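Local structure of conserved hypothetical protein (Streptococcus pneumoniae, 2GK4) at residues E106-S111 / K115-K120; V166-L171 / Q199-F204. The protein probably joins phosphopantothenate to cysteine in coenzyme A biosynthesis, as the CoaB-type domain of DNA/pantothenate metabolism flavoproteins does. All coordinates share one frame; numbering follows the deposited sequence.

Interaction 1: residues E106-S111 / K115-K120; sequences EEVQAS and KEFLSK
Ser111 and Glu116 meet through a short hydrogen bond: Ser111 OG donates to Glu116 OE2 over 2.6 Å, and OE2 accepts with its anti lone pair, the one turned away from OE1. The serine hydroxyl reaches that oxygen by standing anti to its own backbone nitrogen (chi1 168°), while its CB lies 3.6 Å from CE1 of Phe117. This ring is the apolar centre of the contact. It enters the gap between the two segments with its outer end against the helix, CZ lying 3.9 Å from CA of Val108 and in line, within the ring plane, with the carbonyl oxygen of Glu107. The Glu107 carboxylate also approaches the rim: OE2 comes to 3.4 Å from Phe117 CE2, near the ring plane, and the planes of the two groups are almost perpendicular, 83° apart. Ring C-H groups thus point at Glu107 OE2 and at the backbone O of the same residue.

Helix 105-110 is followed by a three-residue link and a 3-10 turn, and both pack on the two-stranded antiparallel extension formed by 97-104 and 133-140, well away from the main sheet. Within the 3-10 turn, Glu116 CG sits over the middle of one Phe117 face, 3.9 Å above the plane. The other oxygen of the Glu116 carboxylate, OE1, forms a salt bridge of 3.0 Å with Lys120 NZ, so its two oxygens are held from different residues.

Further out, Asn113 gives its backbone N-H to Ser111 OG and takes that of Lys115 on OD1, fixing the turn between the segments. Tyr101 OH is hydrogen-bonded to Glu107 OE1, and Phe117 stacks on Phe137. Val108 reaches Val135 and Phe137 and packs on Leu114 of the second subunit, while Leu118 packs on Val133 of that subunit.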
# COMPACT_ATOMS: atom_id res chain seq x y z
N GLU A 106 -16.72 -17.98 7.70
CA GLU A 106 -17.31 -19.28 7.99
C GLU A 106 -16.31 -20.30 8.55
O GLU A 106 -16.59 -20.97 9.54
CB GLU A 106 -18.05 -19.83 6.76
CG GLU A 106 -17.38 -19.50 5.43
CD GLU A 106 -17.89 -18.21 4.77
OE1 GLU A 106 -19.02 -18.25 4.21
OE2 GLU A 106 -17.16 -17.19 4.79
N GLU A 107 -15.12 -20.39 7.93
CA GLU A 107 -14.03 -21.25 8.45
C GLU A 107 -13.64 -20.84 9.87
O GLU A 107 -13.40 -21.69 10.73
CB GLU A 107 -12.79 -21.26 7.53
CG GLU A 107 -11.80 -22.38 7.89
CD GLU A 107 -10.40 -22.25 7.25
OE1 GLU A 107 -10.19 -21.41 6.37
OE2 GLU A 107 -9.51 -23.04 7.64
N VAL A 108 -13.55 -19.53 10.13
CA VAL A 108 -13.24 -19.02 11.48
C VAL A 108 -14.35 -19.39 12.48
O VAL A 108 -14.08 -19.84 13.59
CB VAL A 108 -12.99 -17.50 11.49
CG1 VAL A 108 -12.55 -17.02 12.90
CG2 VAL A 108 -11.89 -17.14 10.45
N GLN A 109 -15.59 -19.20 12.07
CA GLN A 109 -16.74 -19.54 12.91
C GLN A 109 -16.79 -21.03 13.30
O GLN A 109 -17.23 -21.37 14.40
CB GLN A 109 -18.03 -19.12 12.22
CG GLN A 109 -18.31 -17.64 12.45
CD GLN A 109 -19.53 -17.13 11.70
OE1 GLN A 109 -19.76 -17.48 10.54
NE2 GLN A 109 -20.32 -16.29 12.37
N ALA A 110 -16.33 -21.89 12.40
CA ALA A 110 -16.38 -23.33 12.63
C ALA A 110 -15.23 -23.83 13.51
O ALA A 110 -15.24 -24.97 13.96
CB ALA A 110 -16.37 -24.07 11.31
N SER A 111 -14.24 -22.97 13.75
CA SER A 111 -13.05 -23.38 14.50
C SER A 111 -13.34 -23.47 16.00
O SER A 111 -14.10 -22.66 16.55
CB SER A 111 -11.91 -22.40 14.24
OG SER A 111 -10.83 -22.60 15.14
N LYS A 115 -6.09 -20.41 17.47
CA LYS A 115 -4.63 -20.53 17.37
C LYS A 115 -4.23 -21.53 16.27
O LYS A 115 -3.11 -21.45 15.74
CB LYS A 115 -4.02 -20.88 18.74
CG LYS A 115 -4.28 -19.77 19.76
CD LYS A 115 -3.47 -19.87 21.07
CE LYS A 115 -3.88 -18.71 22.01
NZ LYS A 115 -3.65 -19.01 23.45
N GLU A 116 -5.15 -22.44 15.90
CA GLU A 116 -4.89 -23.41 14.81
C GLU A 116 -4.47 -22.68 13.53
O GLU A 116 -3.67 -23.20 12.76
CB GLU A 116 -6.10 -24.31 14.51
CG GLU A 116 -7.23 -23.66 13.67
CD GLU A 116 -8.41 -24.61 13.31
OE1 GLU A 116 -8.20 -25.58 12.54
OE2 GLU A 116 -9.55 -24.38 13.77
N PHE A 117 -5.01 -21.48 13.33
CA PHE A 117 -4.82 -20.74 12.08
C PHE A 117 -3.41 -20.20 11.91
O PHE A 117 -2.98 -19.89 10.79
CB PHE A 117 -5.85 -19.62 11.96
CG PHE A 117 -7.27 -20.12 11.78
CD1 PHE A 117 -8.24 -19.80 12.71
CD2 PHE A 117 -7.62 -20.90 10.70
CE1 PHE A 117 -9.55 -20.26 12.56
CE2 PHE A 117 -8.92 -21.36 10.54
CZ PHE A 117 -9.89 -21.04 11.47
N LEU A 118 -2.67 -20.12 13.02
CA LEU A 118 -1.30 -19.59 12.96
C LEU A 118 -0.30 -20.58 12.37
O LEU A 118 0.84 -20.20 12.03
CB LEU A 118 -0.79 -19.18 14.34
CG LEU A 118 -1.64 -18.32 15.26
CD1 LEU A 118 -0.84 -17.97 16.52
CD2 LEU A 118 -2.09 -17.07 14.56
N SER A 119 -0.70 -21.85 12.28
CA SER A 119 0.19 -22.88 11.78
C SER A 119 -0.24 -23.37 10.40
O SER A 119 0.27 -24.38 9.90
CB SER A 119 0.25 -24.04 12.77
OG SER A 119 -0.99 -24.70 12.79
N LYS A 120 -1.17 -22.63 9.79
CA LYS A 120 -1.69 -22.92 8.44
C LYS A 120 -1.10 -21.98 7.37
O LYS A 120 -0.56 -20.91 7.68
CB LYS A 120 -3.22 -22.81 8.42
CG LYS A 120 -3.95 -23.83 9.29
CD LYS A 120 -5.41 -23.91 8.89
CE LYS A 120 -6.28 -24.43 10.04
NZ LYS A 120 -6.03 -25.87 10.43

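Interaction 2: residues V166-L171 / Q199-F204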
# COMPACT_ATOMS: atom_id res chain seq x y z
N VAL A 166 -2.32 12.25 23.37
CA VAL A 166 -1.83 11.92 24.71
C VAL A 166 -1.26 13.19 25.38
O VAL A 166 -0.95 14.18 24.70
CB VAL A 166 -0.74 10.82 24.62
CG1 VAL A 166 -1.34 9.49 24.07
CG2 VAL A 166 0.43 11.27 23.73
N THR A 167 -1.06 13.15 26.70
CA THR A 167 -0.38 14.27 27.35
C THR A 167 1.10 14.20 27.01
O THR A 167 1.63 13.12 26.69
CB THR A 167 -0.50 14.24 28.88
OG1 THR A 167 0.19 13.09 29.39
CG2 THR A 167 -1.96 14.22 29.29
N GLU A 168 1.79 15.33 27.10
CA GLU A 168 3.24 15.29 26.91
C GLU A 168 3.96 14.50 27.98
O GLU A 168 4.95 13.88 27.69
CB GLU A 168 3.81 16.71 26.74
CG GLU A 168 3.23 17.39 25.50
CD GLU A 168 3.99 18.64 25.08
OE1 GLU A 168 4.64 19.30 25.95
OE2 GLU A 168 3.91 18.97 23.88
N ASP A 169 3.47 14.48 29.22
CA ASP A 169 4.12 13.67 30.24
C ASP A 169 4.00 12.17 29.90
O ASP A 169 4.92 11.39 30.17
CB ASP A 169 3.54 13.99 31.64
CG ASP A 169 4.06 15.31 32.21
OD1 ASP A 169 5.14 15.78 31.77
OD2 ASP A 169 3.41 15.87 33.13
N HIS A 170 2.88 11.77 29.30
CA HIS A 170 2.69 10.35 28.93
C HIS A 170 3.64 10.02 27.79
O HIS A 170 4.28 8.95 27.79
CB HIS A 170 1.24 10.07 28.53
CG HIS A 170 1.00 8.66 28.06
ND1 HIS A 170 1.10 7.57 28.89
CD2 HIS A 170 0.66 8.17 26.84
CE1 HIS A 170 0.83 6.47 28.21
NE2 HIS A 170 0.57 6.81 26.96
N LEU A 171 3.77 10.96 26.86
CA LEU A 171 4.64 10.83 25.71
C LEU A 171 6.07 10.60 26.21
O LEU A 171 6.77 9.71 25.73
CB LEU A 171 4.53 12.09 24.86
CG LEU A 171 5.01 12.19 23.42
CD1 LEU A 171 4.55 10.96 22.60
CD2 LEU A 171 4.52 13.51 22.77
N GLN A 199 3.66 23.25 11.54
CA GLN A 199 4.19 22.94 12.87
C GLN A 199 4.39 21.44 13.02
O GLN A 199 3.73 20.63 12.36
CB GLN A 199 3.25 23.43 13.98
CG GLN A 199 3.00 24.92 14.05
CD GLN A 199 3.98 25.66 14.92
OE1 GLN A 199 3.78 25.79 16.13
NE2 GLN A 199 5.07 26.15 14.31
N HIS A 200 5.30 21.07 13.93
CA HIS A 200 5.49 19.66 14.23
C HIS A 200 6.12 19.66 15.61
O HIS A 200 7.33 19.73 15.73
CB HIS A 200 6.47 19.02 13.22
CG HIS A 200 6.49 17.52 13.26
ND1 HIS A 200 6.57 16.79 14.44
CD2 HIS A 200 6.45 16.62 12.26
CE1 HIS A 200 6.56 15.50 14.15
NE2 HIS A 200 6.48 15.37 12.84
N ARG A 201 5.28 19.66 16.63
CA ARG A 201 5.79 19.65 18.02
C ARG A 201 6.48 18.31 18.26
O ARG A 201 5.92 17.26 17.96
CB ARG A 201 4.61 19.79 18.99
CG ARG A 201 4.94 19.60 20.46
CD ARG A 201 5.34 20.91 21.06
NE ARG A 201 5.48 20.78 22.51
CZ ARG A 201 6.11 21.68 23.26
NH1 ARG A 201 6.64 22.75 22.69
NH2 ARG A 201 6.23 21.47 24.58
N ALA A 202 7.67 18.35 18.86
CA ALA A 202 8.38 17.13 19.26
C ALA A 202 9.21 17.36 20.50
O ALA A 202 9.61 18.49 20.82
CB ALA A 202 9.28 16.62 18.12
N ILE A 203 9.44 16.27 21.21
CA ILE A 203 10.21 16.31 22.44
C ILE A 203 11.37 15.37 22.27
O ILE A 203 11.17 14.17 22.04
CB ILE A 203 9.36 15.91 23.65
CG1 ILE A 203 8.00 16.66 23.64
CG2 ILE A 203 10.15 16.05 24.98
CD1 ILE A 203 6.97 16.09 24.58
N PHE A 204 12.58 15.90 22.41
CA PHE A 204 13.81 15.11 22.35
C PHE A 204 14.00 14.54 23.76
O PHE A 204 14.32 15.28 24.70
CB PHE A 204 15.00 16.00 21.93
CG PHE A 204 15.09 16.23 20.45
CD1 PHE A 204 13.98 16.65 19.70
CD2 PHE A 204 16.32 16.06 19.80
CE1 PHE A 204 14.09 16.87 18.32
CE2 PHE A 204 16.46 16.29 18.43
CZ PHE A 204 15.35 16.71 17.69
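Arg201 grips Glu168 side-on in a two-pronged salt bridge. Its NE donates to Glu168 OE2 over 2.8 Å and its NH2 to OE1 over 3.0 Å, with N-H...O angles of 159° and 164°. Each oxygen offers the lone pair on the side of its partner oxygen, and the carboxylate and guanidinium planes are only 5° apart, so the two groups share nearly one plane even though the side chains themselves run across each other at about a right angle. A bend at chi2 of Arg201 turns the guanidinium so that this edge faces the acid, and the remaining nitrogen, NH1, is hydrogen-bonded to Gln214 OE1.

Apolar contact lies beside the ion pair. The CD1 methyl of Ile203 is placed 3.9 Å from Glu168 CB and 4.0 Å from Leu171 CD2, so it touches the aliphatic base of the acid as well as the leucine three residues further along the helix. Leu171 also rests on Ala189 of the neighbouring strand.

A side-chain cap marks the start of the helix: Thr167, at the N-cap, takes the N-H of His170 on OG1 at 3.0 Å. Helix 168-182 is the crossover between parallel strands 156-163 and 186-191 of the Rossmann-like sheet, and the contact ties its first turn to the antiparallel strand 202-205 that follows in the sheet.

With both oxygens held in plane, the Glu168 carboxylate has little freedom to rotate; the adjoining arginine and the helix N-terminus would both tend to stabilise its negative charge.

Interaction 1 and interaction 2 share no element: their centres are about 41 Å apart, and their nearest atoms about 26 Å. The first belongs to the arm built on strands 97-104 and 133-140, far from the centre of the chain and within reach of the second subunit; the second sits on the main sheet, closer in, where no other chain of the assembly touches it. Both are partly buried and mix charged with apolar groups. In 106-111/115-120, close in sequence, an aromatic ring is central and the salt bridge lies within one segment, whereas 166-171/199-204 joins the start of a helix to segment 199-204 by an ion pair crossing between them, beside aliphatic packing.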